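Local structure of peptidoglycan glycosyltransferase (Burkholderia ambifaria, 5UY7) at residues L281-V286 / M334-E339; P354-P359 / S389-A394; S480-A485 / R491-V496. The protein belongs to the penicillin-binding proteins and carries a transpeptidase-type domain of the beta-lactamase fold, the region modelled here. All blocks are in the same frame, centred on the assembly; numbering follows the deposited sequence.

Interaction 1 of 3, residues L281-V286 / M334-E339; sequences LDLHRV and MTMRPE
At the Schellman motif that ends helix 273-282, Arg285 and Leu283 meet the connection between helices 326-333 and 338-347, touching Thr335 and Met336. Arg285 NH1 donates to Thr335 O over 2.9 Å, at an N-H...O angle of 146° and with the oxygen 17° out of the guanidinium plane. The arginine chain bends at chi2 (-71°), which turns it along the threonine: its CD lies 3.4 Å from Thr335 O, and Arg285 CB rests 3.5 Å from Thr335 OG1, a hydroxyl whose hydrogen bond goes to Ile332 O of the preceding helix 326-333. The positive phi of His284 ends the helix while its N still bonds to Leu281 O, and Leu283 and Arg285 flank it in sequence. A long arginine suits this partly open edge, since its methylenes pack while NH2 forms a salt bridge with Glu340 of helix 338-347. Leu283 CB lies over one guanidinium face, toward its rim, 3.9 Å above the plane. Deeper in, the flexible, apolar Met336 reaches back to Leu279 and Ala280 of helix 273-282, and its SD touches Leu283 CD1 at 4.0 Å.

Interaction 2 of 3, residues P354-P359 / S389-A394; sequences PKVGFP and SLFQLA
With chi1 at -173°, Phe391 sets CG opposite its backbone N and sends its ring out from the first turn of helix 390-401 to Pro354 and Val356; in Val356, chi1 of -59° places CG1 opposite the carbonyl carbon, where it meets the end of that ring. The contact thus joins a capped helix start in the transpeptidase-type domain to the loop between helices 338-347 and 374-381. Pro354 lies along one side of the phenyl group: its CG is 3.6 Å from Phe391 CD1, and its CB is 3.7 Å from Phe391 CE1. Val356 and Phe391 point toward each other, with Val356 CG1 3.8 Å from Phe391 CZ. Both residues come at the ring obliquely, and no hydrogen bond crosses between the segments, so the join is apolar packing. Proline suits this place because its rigid, compact ring offers a hydrocarbon surface on a loop without regular structure, while the branched valine brings a methyl against CZ. Ile261 and Leu262 of helix 260-263, Met226 of strand 222-229 and Val409 also touch the phenyl group, a setting that suits a large apolar side chain.

Beside the ring, Ser389 and Gln392 form a capping box, which satisfies amides that the first helical turn cannot bond. Gln392 has a second task: its NE2 donates to Gln352 O and Ala363 O, tying the helix start to loop backbone near Pro354, whose CG lies 4.3 Å from Gln392 CG. With both ends of the buried amide engaged, its rotation is fixed. In the box itself, Gln392 N donates to Ser389 OG at 3.0 Å, and Ser389 N returns a 3.0 Å bond to Gln392 OE1, arriving 29° out of the carbonyl plane.

Interaction 3 of 3, residues S480-A485 / R491-V496; sequences SFVGMA and RIVVAV
Paired backbone bonds join Phe481 to Val496, Gly483 to Val494 and Ala485 to Ile492, making an antiparallel beta hairpin at the heart of the five-stranded sheet. The segment axes run 4.6 Å apart at 163°. Phe481 N to Val496 O and Gly483 N to Val494 O are each 2.9 Å. At the turn end a classic beta bulge places Arg491 and Ile492 both against Ala485: Ala485 O accepts from Ile492 N nearly along its C=O axis, and from Arg491 N well above the carbonyl plane. Close CA-H...O contacts lie between these bonds, among them Val482 CA to Val494 O at 3.4 Å.

Apolar contacts divide between the two sheet faces. On one, Val482 CG2 meets Ala495 CB at 4.0 Å and Met484 CB meets Val493 CG2 at 4.1 Å; beta-branched Val482 and Val493 and small Ala495 suit this layer, while long, flexible Met484 reaches Tyr397, Ile400 and Ala401 of helix 390-401. The other face packs on helix 509-526, with Phe516 against both Phe481 and Val494. Gly483, having no side chain, lets the Phe481 ring lie over it. That ring turns away along its own strand, but Phe481 CB still touches Val496 CG2 at 3.8 Å.

The three contacts follow one another along the chain, all within the transpeptidase-type domain. Interactions 2 and 3 are neighbours, their centres 15 Å apart: helix 390-401, whose start interaction 2 joins to a loop, lies on the sheet that contains the hairpin of interaction 3. They touch where Ala394 CB meets Ala495 CB at 3.8 Å and Leu390 CD1 meets the same Ala495 CB at 3.9 Å. Interaction 1 stands apart, its centre 28 Å from that of interaction 2 and 26 Å from that of interaction 3, with no direct touch. Interactions 2 and 3 are thus buried in or against the central sheet, while interaction 1, partly buried, lies among helices toward the periphery.

Interaction 1 of 3, residues L281-V286 / M334-E339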
ATOM      1  N   LEU A 281       3.200  11.814  11.633  1.00 15.20           N
ATOM      2  CA  LEU A 281       2.717  13.141  11.249  1.00 16.93           C
ATOM      3  C   LEU A 281       1.432  13.493  11.991  1.00 18.27           C
ATOM      4  O   LEU A 281       1.291  14.599  12.532  1.00 19.67           O
ATOM      5  CB  LEU A 281       2.473  13.198   9.737  1.00 14.93           C
ATOM      6  CG  LEU A 281       3.722  13.061   8.866  1.00 16.11           C
ATOM      7  CD1 LEU A 281       3.311  12.865   7.406  1.00 16.86           C
ATOM      8  CD2 LEU A 281       4.570  14.326   9.014  1.00 17.51           C
ATOM      9  N   ASP A 282       0.477  12.557  12.018  1.00 15.21           N
ATOM     10  CA  ASP A 282      -0.828  12.826  12.607  1.00 16.71           C
ATOM     11  C   ASP A 282      -0.720  13.101  14.102  1.00 21.49           C
ATOM     12  O   ASP A 282      -1.478  13.913  14.649  1.00 23.01           O
ATOM     13  CB  ASP A 282      -1.760  11.642  12.346  1.00 18.68           C
ATOM     14  CG  ASP A 282      -3.169  12.067  11.991  1.00 22.30           C
ATOM     15  OD1 ASP A 282      -3.326  12.973  11.140  1.00 19.79           O
ATOM     16  OD2 ASP A 282      -4.113  11.491  12.565  1.00 23.33           O
ATOM     17  N   LEU A 283       0.202  12.419  14.783  1.00 19.34           N
ATOM     18  CA  LEU A 283       0.430  12.636  16.207  1.00 20.08           C
ATOM     19  C   LEU A 283       1.320  13.837  16.478  1.00 22.99           C
ATOM     20  O   LEU A 283       1.605  14.119  17.650  1.00 24.53           O
ATOM     21  CB  LEU A 283       1.042  11.380  16.836  1.00 19.15           C
ATOM     22  CG  LEU A 283       0.107  10.171  16.832  1.00 21.29           C
ATOM     23  CD1 LEU A 283       0.799   8.916  17.354  1.00 22.68           C
ATOM     24  CD2 LEU A 283      -1.122  10.493  17.670  1.00 26.03           C
ATOM     25  N   HIS A 284       1.756  14.544  15.432  1.00 20.04           N
ATOM     26  CA  HIS A 284       2.618  15.718  15.536  1.00 22.68           C
ATOM     27  C   HIS A 284       3.999  15.377  16.088  1.00 24.01           C
ATOM     28  O   HIS A 284       4.693  16.256  16.606  1.00 27.54           O
ATOM     29  CB  HIS A 284       1.956  16.820  16.382  1.00 23.15           C
ATOM     30  CG  HIS A 284       0.534  17.099  15.995  1.00 30.20           C
ATOM     31  ND1 HIS A 284       0.184  17.591  14.755  1.00 39.03           N
ATOM     32  CD2 HIS A 284      -0.625  16.944  16.679  1.00 43.32           C
ATOM     33  CE1 HIS A 284      -1.128  17.734  14.694  1.00 40.06           C
ATOM     34  NE2 HIS A 284      -1.643  17.347  15.847  1.00 41.43           N
ATOM     35  N   ARG A 285       4.426  14.111  15.976  1.00 18.95           N
ATOM     36  CA  ARG A 285       5.766  13.738  16.432  1.00 17.32           C
ATOM     37  C   ARG A 285       6.845  14.214  15.467  1.00 18.23           C
ATOM     38  O   ARG A 285       7.962  14.540  15.891  1.00 22.11           O
ATOM     39  CB  ARG A 285       5.870  12.218  16.607  1.00 18.79           C
ATOM     40  CG  ARG A 285       4.842  11.622  17.557  1.00 20.49           C
ATOM     41  CD  ARG A 285       5.111  11.982  19.026  1.00 21.86           C
ATOM     42  NE  ARG A 285       3.849  11.947  19.760  1.00 22.73           N
ATOM     43  CZ  ARG A 285       3.268  10.825  20.171  1.00 25.33           C
ATOM     44  NH1 ARG A 285       3.869   9.662  19.968  1.00 21.32           N
ATOM     45  NH2 ARG A 285       2.092  10.862  20.779  1.00 25.69           N
ATOM     46  N   VAL A 286       6.536  14.235  14.175  1.00 19.50           N
ATOM     47  CA  VAL A 286       7.437  14.727  13.143  1.00 17.41           C
ATOM     48  C   VAL A 286       6.619  15.572  12.181  1.00 20.22           C
ATOM     49  O   VAL A 286       5.386  15.548  12.188  1.00 18.34           O
ATOM     50  CB  VAL A 286       8.142  13.597  12.358  1.00 16.89           C
ATOM     51  CG1 VAL A 286       8.882  12.652  13.292  1.00 20.32           C
ATOM     52  CG2 VAL A 286       7.129  12.815  11.522  1.00 17.79           C
ATOM     53  N   MET A 334      10.004   4.904  16.626  1.00 19.41           N
ATOM     54  CA  MET A 334      10.408   4.993  18.024  1.00 20.39           C
ATOM     55  C   MET A 334       9.927   6.270  18.709  1.00 24.44           C
ATOM     56  O   MET A 334      10.037   6.365  19.935  1.00 27.92           O
ATOM     57  CB  MET A 334      11.929   4.861  18.133  1.00 23.61           C
ATOM     58  CG  MET A 334      12.455   3.481  17.737  1.00 28.85           C
ATOM     59  SD  MET A 334      11.850   2.141  18.792  1.00 37.31           S
ATOM     60  CE  MET A 334      10.600   1.408  17.752  1.00 25.88           C
ATOM     61  N   THR A 335       9.391   7.236  17.958  1.00 21.76           N
ATOM     62  CA  THR A 335       8.730   8.388  18.553  1.00 22.90           C
ATOM     63  C   THR A 335       7.318   8.074  19.017  1.00 23.06           C
ATOM     64  O   THR A 335       6.658   8.958  19.567  1.00 23.79           O
ATOM     65  CB  THR A 335       8.678   9.569  17.570  1.00 22.25           C
ATOM     66  OG1 THR A 335       7.720   9.304  16.540  1.00 21.66           O
ATOM     67  CG2 THR A 335      10.043   9.820  16.937  1.00 22.03           C
ATOM     68  N   MET A 336       6.839   6.846  18.813  1.00 21.16           N
ATOM     69  CA  MET A 336       5.465   6.490  19.135  1.00 21.16           C
ATOM     70  C   MET A 336       5.433   5.290  20.069  1.00 23.87           C
ATOM     71  O   MET A 336       6.424   4.576  20.234  1.00 23.78           O
ATOM     72  CB  MET A 336       4.674   6.217  17.848  1.00 19.01           C
ATOM     73  CG  MET A 336       4.643   7.451  16.955  1.00 19.37           C
ATOM     74  SD  MET A 336       3.782   7.158  15.407  1.00 19.43           S
ATOM     75  CE  MET A 336       4.985   6.173  14.529  1.00 18.19           C
ATOM     76  N   ARG A 337       4.284   5.108  20.722  1.00 22.62           N
ATOM     77  CA  ARG A 337       4.069   4.021  21.665  1.00 22.55           C
ATOM     78  C   ARG A 337       3.423   2.841  20.954  1.00 23.35           C
ATOM     79  O   ARG A 337       2.699   3.024  19.975  1.00 23.60           O
ATOM     80  CB  ARG A 337       3.164   4.471  22.807  1.00 28.92           C
ATOM     81  N   PRO A 338       3.667   1.624  21.445  1.00 23.88           N
ATOM     82  CA  PRO A 338       2.985   0.452  20.868  1.00 24.43           C
ATOM     83  C   PRO A 338       1.477   0.610  20.787  1.00 23.40           C
ATOM     84  O   PRO A 338       0.882   0.298  19.747  1.00 24.50           O
ATOM     85  CB  PRO A 338       3.393  -0.676  21.826  1.00 26.65           C
ATOM     86  CG  PRO A 338       4.734  -0.265  22.312  1.00 31.44           C
ATOM     87  CD  PRO A 338       4.685   1.239  22.436  1.00 26.62           C
ATOM     88  N   GLU A 339       0.842   1.107  21.854  1.00 26.48           N
ATOM     89  CA  GLU A 339      -0.606   1.283  21.828  1.00 25.30           C
ATOM     90  C   GLU A 339      -1.033   2.226  20.708  1.00 24.29           C
ATOM     91  O   GLU A 339      -2.064   2.002  20.063  1.00 25.04           O
ATOM     92  CB  GLU A 339      -1.095   1.798  23.183  1.00 27.63           C
ATOM     93  CG  GLU A 339      -2.604   1.925  23.261  1.00 30.14           C
ATOM     94  CD  GLU A 339      -3.082   2.322  24.637  1.00 38.21           C
ATOM     95  OE1 GLU A 339      -2.247   2.794  25.439  1.00 35.65           O
ATOM     96  OE2 GLU A 339      -4.289   2.161  24.919  1.00 37.14           O
TER

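Interaction 2 of 3, residues P354-P359 / S389-A394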
ATOM      1  N   PRO A 354     -12.247  -8.832   6.650  1.00 32.26           N
ATOM      2  CA  PRO A 354     -13.249  -8.051   5.921  1.00 35.26           C
ATOM      3  C   PRO A 354     -14.605  -8.740   5.968  1.00 36.52           C
ATOM      4  O   PRO A 354     -14.703  -9.965   5.871  1.00 36.10           O
ATOM      5  CB  PRO A 354     -12.694  -8.003   4.494  1.00 39.06           C
ATOM      6  CG  PRO A 354     -11.220  -8.202   4.659  1.00 35.39           C
ATOM      7  CD  PRO A 354     -11.066  -9.136   5.821  1.00 33.73           C
ATOM      8  N   LYS A 355     -15.654  -7.940   6.139  1.00 42.97           N
ATOM      9  CA  LYS A 355     -17.030  -8.433   6.160  1.00 46.09           C
ATOM     10  C   LYS A 355     -17.713  -7.939   4.889  1.00 49.79           C
ATOM     11  O   LYS A 355     -18.512  -7.002   4.909  1.00 56.68           O
ATOM     12  CB  LYS A 355     -17.765  -7.966   7.424  1.00 53.21           C
ATOM     13  N   VAL A 356     -17.387  -8.583   3.768  1.00 39.53           N
ATOM     14  CA  VAL A 356     -17.869  -8.161   2.462  1.00 43.64           C
ATOM     15  C   VAL A 356     -18.671  -9.252   1.764  1.00 47.76           C
ATOM     16  O   VAL A 356     -18.989  -9.121   0.580  1.00 46.15           O
ATOM     17  CB  VAL A 356     -16.708  -7.678   1.571  1.00 48.79           C
ATOM     18  CG1 VAL A 356     -15.985  -6.526   2.240  1.00 53.13           C
ATOM     19  CG2 VAL A 356     -15.742  -8.814   1.289  1.00 50.12           C
ATOM     20  N   GLY A 357     -19.015 -10.322   2.474  1.00 44.48           N
ATOM     21  CA  GLY A 357     -19.863 -11.348   1.904  1.00 42.58           C
ATOM     22  C   GLY A 357     -19.138 -12.648   1.633  1.00 41.71           C
ATOM     23  O   GLY A 357     -19.653 -13.726   1.936  1.00 40.57           O
ATOM     24  N   PHE A 358     -17.948 -12.558   1.055  1.00 44.69           N
ATOM     25  CA  PHE A 358     -17.169 -13.750   0.756  1.00 37.61           C
ATOM     26  C   PHE A 358     -16.858 -14.502   2.047  1.00 35.15           C
ATOM     27  O   PHE A 358     -16.411 -13.886   3.022  1.00 37.75           O
ATOM     28  CB  PHE A 358     -15.870 -13.371   0.047  1.00 40.43           C
ATOM     29  CG  PHE A 358     -16.082 -12.744  -1.304  1.00 47.25           C
ATOM     30  CD1 PHE A 358     -16.420 -13.526  -2.396  1.00 50.65           C
ATOM     31  CD2 PHE A 358     -15.949 -11.378  -1.481  1.00 49.02           C
ATOM     32  CE1 PHE A 358     -16.619 -12.956  -3.641  1.00 52.67           C
ATOM     33  CE2 PHE A 358     -16.144 -10.804  -2.727  1.00 45.27           C
ATOM     34  CZ  PHE A 358     -16.478 -11.594  -3.806  1.00 50.76           C
ATOM     35  N   PRO A 359     -17.081 -15.809   2.099  1.00 43.62           N
ATOM     36  CA  PRO A 359     -16.801 -16.553   3.327  1.00 37.52           C
ATOM     37  C   PRO A 359     -15.309 -16.780   3.497  1.00 42.55           C
ATOM     38  O   PRO A 359     -14.539 -16.797   2.532  1.00 43.72           O
ATOM     39  CB  PRO A 359     -17.542 -17.877   3.108  1.00 48.20           C
ATOM     40  CG  PRO A 359     -17.476 -18.075   1.635  1.00 52.46           C
ATOM     41  CD  PRO A 359     -17.559 -16.689   1.018  1.00 50.55           C
ATOM     42  N   SER A 389      -3.863  -9.358   4.153  1.00 21.58           N
ATOM     43  CA  SER A 389      -4.264  -9.764   2.811  1.00 19.78           C
ATOM     44  C   SER A 389      -4.113  -8.577   1.867  1.00 20.36           C
ATOM     45  O   SER A 389      -4.047  -7.424   2.295  1.00 18.73           O
ATOM     46  CB  SER A 389      -5.715 -10.249   2.777  1.00 23.06           C
ATOM     47  OG  SER A 389      -6.590  -9.158   3.045  1.00 21.63           O
ATOM     48  N   LEU A 390      -4.094  -8.867   0.559  1.00 19.66           N
ATOM     49  CA  LEU A 390      -4.042  -7.766  -0.402  1.00 18.81           C
ATOM     50  C   LEU A 390      -5.300  -6.907  -0.313  1.00 18.34           C
ATOM     51  O   LEU A 390      -5.230  -5.677  -0.445  1.00 18.11           O
ATOM     52  CB  LEU A 390      -3.853  -8.293  -1.824  1.00 19.57           C
ATOM     53  CG  LEU A 390      -3.591  -7.204  -2.876  1.00 17.20           C
ATOM     54  CD1 LEU A 390      -2.243  -6.546  -2.633  1.00 19.00           C
ATOM     55  CD2 LEU A 390      -3.644  -7.826  -4.276  1.00 18.44           C
ATOM     56  N   PHE A 391      -6.453  -7.537  -0.070  1.00 18.90           N
ATOM     57  CA  PHE A 391      -7.685  -6.782   0.129  1.00 19.04           C
ATOM     58  C   PHE A 391      -7.527  -5.777   1.261  1.00 21.45           C
ATOM     59  O   PHE A 391      -7.896  -4.604   1.127  1.00 19.52           O
ATOM     60  CB  PHE A 391      -8.848  -7.735   0.424  1.00 19.82           C
ATOM     61  CG  PHE A 391     -10.192  -7.055   0.486  1.00 23.94           C
ATOM     62  CD1 PHE A 391     -10.611  -6.404   1.638  1.00 28.86           C
ATOM     63  CD2 PHE A 391     -11.042  -7.074  -0.611  1.00 27.72           C
ATOM     64  CE1 PHE A 391     -11.846  -5.775   1.687  1.00 29.82           C
ATOM     65  CE2 PHE A 391     -12.280  -6.449  -0.562  1.00 26.86           C
ATOM     66  CZ  PHE A 391     -12.678  -5.801   0.585  1.00 28.33           C
ATOM     67  N   GLN A 392      -6.977  -6.227   2.396  1.00 19.13           N
ATOM     68  CA  GLN A 392      -6.791  -5.322   3.525  1.00 17.21           C
ATOM     69  C   GLN A 392      -5.889  -4.148   3.164  1.00 17.26           C
ATOM     70  O   GLN A 392      -6.129  -3.018   3.602  1.00 17.42           O
ATOM     71  CB  GLN A 392      -6.213  -6.077   4.718  1.00 19.66           C
ATOM     72  CG  GLN A 392      -7.235  -6.903   5.466  1.00 20.13           C
ATOM     73  CD  GLN A 392      -6.585  -7.742   6.548  1.00 20.63           C
ATOM     74  OE1 GLN A 392      -5.431  -8.143   6.409  1.00 21.31           O
ATOM     75  NE2 GLN A 392      -7.312  -7.997   7.634  1.00 22.26           N
ATOM     76  N   LEU A 393      -4.834  -4.393   2.384  1.00 17.98           N
ATOM     77  CA  LEU A 393      -3.938  -3.303   1.998  1.00 16.13           C
ATOM     78  C   LEU A 393      -4.627  -2.322   1.060  1.00 17.34           C
ATOM     79  O   LEU A 393      -4.460  -1.102   1.192  1.00 16.53           O
ATOM     80  CB  LEU A 393      -2.680  -3.867   1.335  1.00 16.90           C
ATOM     81  CG  LEU A 393      -1.715  -4.608   2.266  1.00 16.40           C
ATOM     82  CD1 LEU A 393      -0.583  -5.214   1.435  1.00 19.95           C
ATOM     83  CD2 LEU A 393      -1.163  -3.666   3.342  1.00 16.10           C
ATOM     84  N   ALA A 394      -5.386  -2.831   0.091  1.00 15.18           N
ATOM     85  CA  ALA A 394      -6.111  -1.939  -0.808  1.00 13.92           C
ATOM     86  C   ALA A 394      -7.051  -1.038  -0.020  1.00 18.21           C
ATOM     87  O   ALA A 394      -7.076   0.182  -0.226  1.00 15.98           O
ATOM     88  CB  ALA A 394      -6.882  -2.745  -1.854  1.00 14.97           C
TER

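Interaction 3 of 3, residues S480-A485 / R491-V496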
ATOM      1  N   SER A 480       4.493  -7.262  -4.305  1.00 20.71           N
ATOM      2  CA  SER A 480       3.232  -6.533  -4.280  1.00 17.66           C
ATOM      3  C   SER A 480       3.461  -5.037  -4.441  1.00 18.09           C
ATOM      4  O   SER A 480       4.544  -4.518  -4.169  1.00 18.85           O
ATOM      5  CB  SER A 480       2.463  -6.804  -2.977  1.00 20.28           C
ATOM      6  OG  SER A 480       2.271  -8.206  -2.803  1.00 20.40           O
ATOM      7  N   PHE A 481       2.424  -4.346  -4.914  1.00 16.27           N
ATOM      8  CA  PHE A 481       2.457  -2.891  -5.011  1.00 15.03           C
ATOM      9  C   PHE A 481       1.058  -2.347  -4.765  1.00 17.43           C
ATOM     10  O   PHE A 481       0.088  -2.880  -5.305  1.00 15.94           O
ATOM     11  CB  PHE A 481       2.956  -2.441  -6.394  1.00 17.64           C
ATOM     12  CG  PHE A 481       3.261  -0.970  -6.479  1.00 15.17           C
ATOM     13  CD1 PHE A 481       2.243  -0.044  -6.700  1.00 15.44           C
ATOM     14  CD2 PHE A 481       4.567  -0.512  -6.352  1.00 19.14           C
ATOM     15  CE1 PHE A 481       2.527   1.313  -6.764  1.00 14.87           C
ATOM     16  CE2 PHE A 481       4.853   0.841  -6.417  1.00 16.87           C
ATOM     17  CZ  PHE A 481       3.833   1.753  -6.630  1.00 16.90           C
ATOM     18  N   VAL A 482       0.942  -1.281  -3.967  1.00 14.61           N
ATOM     19  CA  VAL A 482      -0.344  -0.611  -3.787  1.00 14.14           C
ATOM     20  C   VAL A 482      -0.157   0.881  -4.028  1.00 14.93           C
ATOM     21  O   VAL A 482       0.760   1.494  -3.474  1.00 16.26           O
ATOM     22  CB  VAL A 482      -0.942  -0.862  -2.391  1.00 16.69           C
ATOM     23  CG1 VAL A 482      -2.358  -0.300  -2.332  1.00 16.74           C
ATOM     24  CG2 VAL A 482      -0.943  -2.366  -2.069  1.00 15.46           C
ATOM     25  N   GLY A 483      -1.033   1.465  -4.836  1.00 14.41           N
ATOM     26  CA  GLY A 483      -0.901   2.873  -5.147  1.00 14.95           C
ATOM     27  C   GLY A 483      -2.231   3.483  -5.522  1.00 15.12           C
ATOM     28  O   GLY A 483      -3.278   2.854  -5.387  1.00 13.46           O
ATOM     29  N   MET A 484      -2.183   4.738  -5.977  1.00 13.14           N
ATOM     30  CA  MET A 484      -3.415   5.482  -6.242  1.00 14.92           C
ATOM     31  C   MET A 484      -3.152   6.481  -7.358  1.00 13.48           C
ATOM     32  O   MET A 484      -2.005   6.841  -7.625  1.00 15.10           O
ATOM     33  CB  MET A 484      -3.906   6.181  -4.966  1.00 11.25           C
ATOM     34  CG  MET A 484      -2.888   7.210  -4.417  1.00 13.07           C
ATOM     35  SD  MET A 484      -3.203   7.738  -2.714  1.00 14.86           S
ATOM     36  CE  MET A 484      -2.758   6.220  -1.841  1.00 15.34           C
ATOM     37  N   ALA A 485      -4.223   6.904  -8.036  1.00 11.60           N
ATOM     38  CA  ALA A 485      -4.087   7.730  -9.230  1.00 14.50           C
ATOM     39  C   ALA A 485      -5.397   8.460  -9.477  1.00 14.48           C
ATOM     40  O   ALA A 485      -6.460   7.899  -9.218  1.00 14.56           O
ATOM     41  CB  ALA A 485      -3.735   6.872 -10.457  1.00 16.41           C
ATOM     42  N   ARG A 491      -8.607   9.102  -7.861  1.00 14.45           N
ATOM     43  CA  ARG A 491      -9.882   8.483  -8.183  1.00 14.72           C
ATOM     44  C   ARG A 491      -9.912   7.004  -7.851  1.00 16.15           C
ATOM     45  O   ARG A 491     -10.975   6.482  -7.480  1.00 17.63           O
ATOM     46  CB  ARG A 491     -10.172   8.667  -9.676  1.00 20.13           C
ATOM     47  CG  ARG A 491     -11.462   8.031 -10.131  1.00 28.19           C
ATOM     48  CD  ARG A 491     -12.102   8.844 -11.221  1.00 37.20           C
ATOM     49  NE  ARG A 491     -13.271   8.165 -11.757  1.00 38.42           N
ATOM     50  CZ  ARG A 491     -13.941   8.584 -12.820  1.00 30.69           C
ATOM     51  NH1 ARG A 491     -13.548   9.681 -13.448  1.00 34.02           N
ATOM     52  NH2 ARG A 491     -14.996   7.907 -13.250  1.00 35.90           N
ATOM     53  N   ILE A 492      -8.778   6.315  -7.985  1.00 14.77           N
ATOM     54  CA  ILE A 492      -8.729   4.878  -7.755  1.00 11.87           C
ATOM     55  C   ILE A 492      -7.548   4.525  -6.865  1.00 14.11           C
ATOM     56  O   ILE A 492      -6.537   5.235  -6.809  1.00 14.80           O
ATOM     57  CB  ILE A 492      -8.642   4.083  -9.077  1.00 14.42           C
ATOM     58  CG1 ILE A 492      -7.351   4.436  -9.833  1.00 14.86           C
ATOM     59  CG2 ILE A 492      -9.895   4.333  -9.924  1.00 16.62           C
ATOM     60  CD1 ILE A 492      -7.188   3.652 -11.150  1.00 15.95           C
ATOM     61  N   VAL A 493      -7.699   3.418  -6.151  1.00 14.31           N
ATOM     62  CA  VAL A 493      -6.591   2.702  -5.540  1.00 14.30           C
ATOM     63  C   VAL A 493      -6.410   1.423  -6.333  1.00 13.04           C
ATOM     64  O   VAL A 493      -7.398   0.763  -6.670  1.00 15.10           O
ATOM     65  CB  VAL A 493      -6.866   2.399  -4.060  1.00 14.47           C
ATOM     66  CG1 VAL A 493      -5.945   1.287  -3.563  1.00 15.14           C
ATOM     67  CG2 VAL A 493      -6.673   3.664  -3.241  1.00 15.49           C
ATOM     68  N   VAL A 494      -5.162   1.099  -6.672  1.00 12.87           N
ATOM     69  CA  VAL A 494      -4.838  -0.120  -7.406  1.00 14.11           C
ATOM     70  C   VAL A 494      -3.871  -0.937  -6.569  1.00 11.78           C
ATOM     71  O   VAL A 494      -2.826  -0.429  -6.150  1.00 14.59           O
ATOM     72  CB  VAL A 494      -4.226   0.186  -8.784  1.00 12.32           C
ATOM     73  CG1 VAL A 494      -3.793  -1.109  -9.477  1.00 13.72           C
ATOM     74  CG2 VAL A 494      -5.231   0.948  -9.642  1.00 14.60           C
ATOM     75  N   ALA A 495      -4.198  -2.211  -6.364  1.00 12.71           N
ATOM     76  CA  ALA A 495      -3.376  -3.114  -5.570  1.00 13.40           C
ATOM     77  C   ALA A 495      -3.073  -4.338  -6.411  1.00 15.49           C
ATOM     78  O   ALA A 495      -3.990  -4.944  -6.970  1.00 17.03           O
ATOM     79  CB  ALA A 495      -4.094  -3.519  -4.273  1.00 16.66           C
ATOM     80  N   VAL A 496      -1.791  -4.696  -6.511  1.00 14.60           N
ATOM     81  CA  VAL A 496      -1.381  -5.843  -7.312  1.00 16.45           C
ATOM     82  C   VAL A 496      -0.428  -6.715  -6.507  1.00 16.60           C
ATOM     83  O   VAL A 496       0.308  -6.242  -5.631  1.00 18.73           O
ATOM     84  CB  VAL A 496      -0.721  -5.420  -8.646  1.00 19.95           C
ATOM     85  CG1 VAL A 496      -1.691  -4.611  -9.501  1.00 18.64           C
ATOM     86  CG2 VAL A 496       0.563  -4.633  -8.392  1.00 22.43           C
TER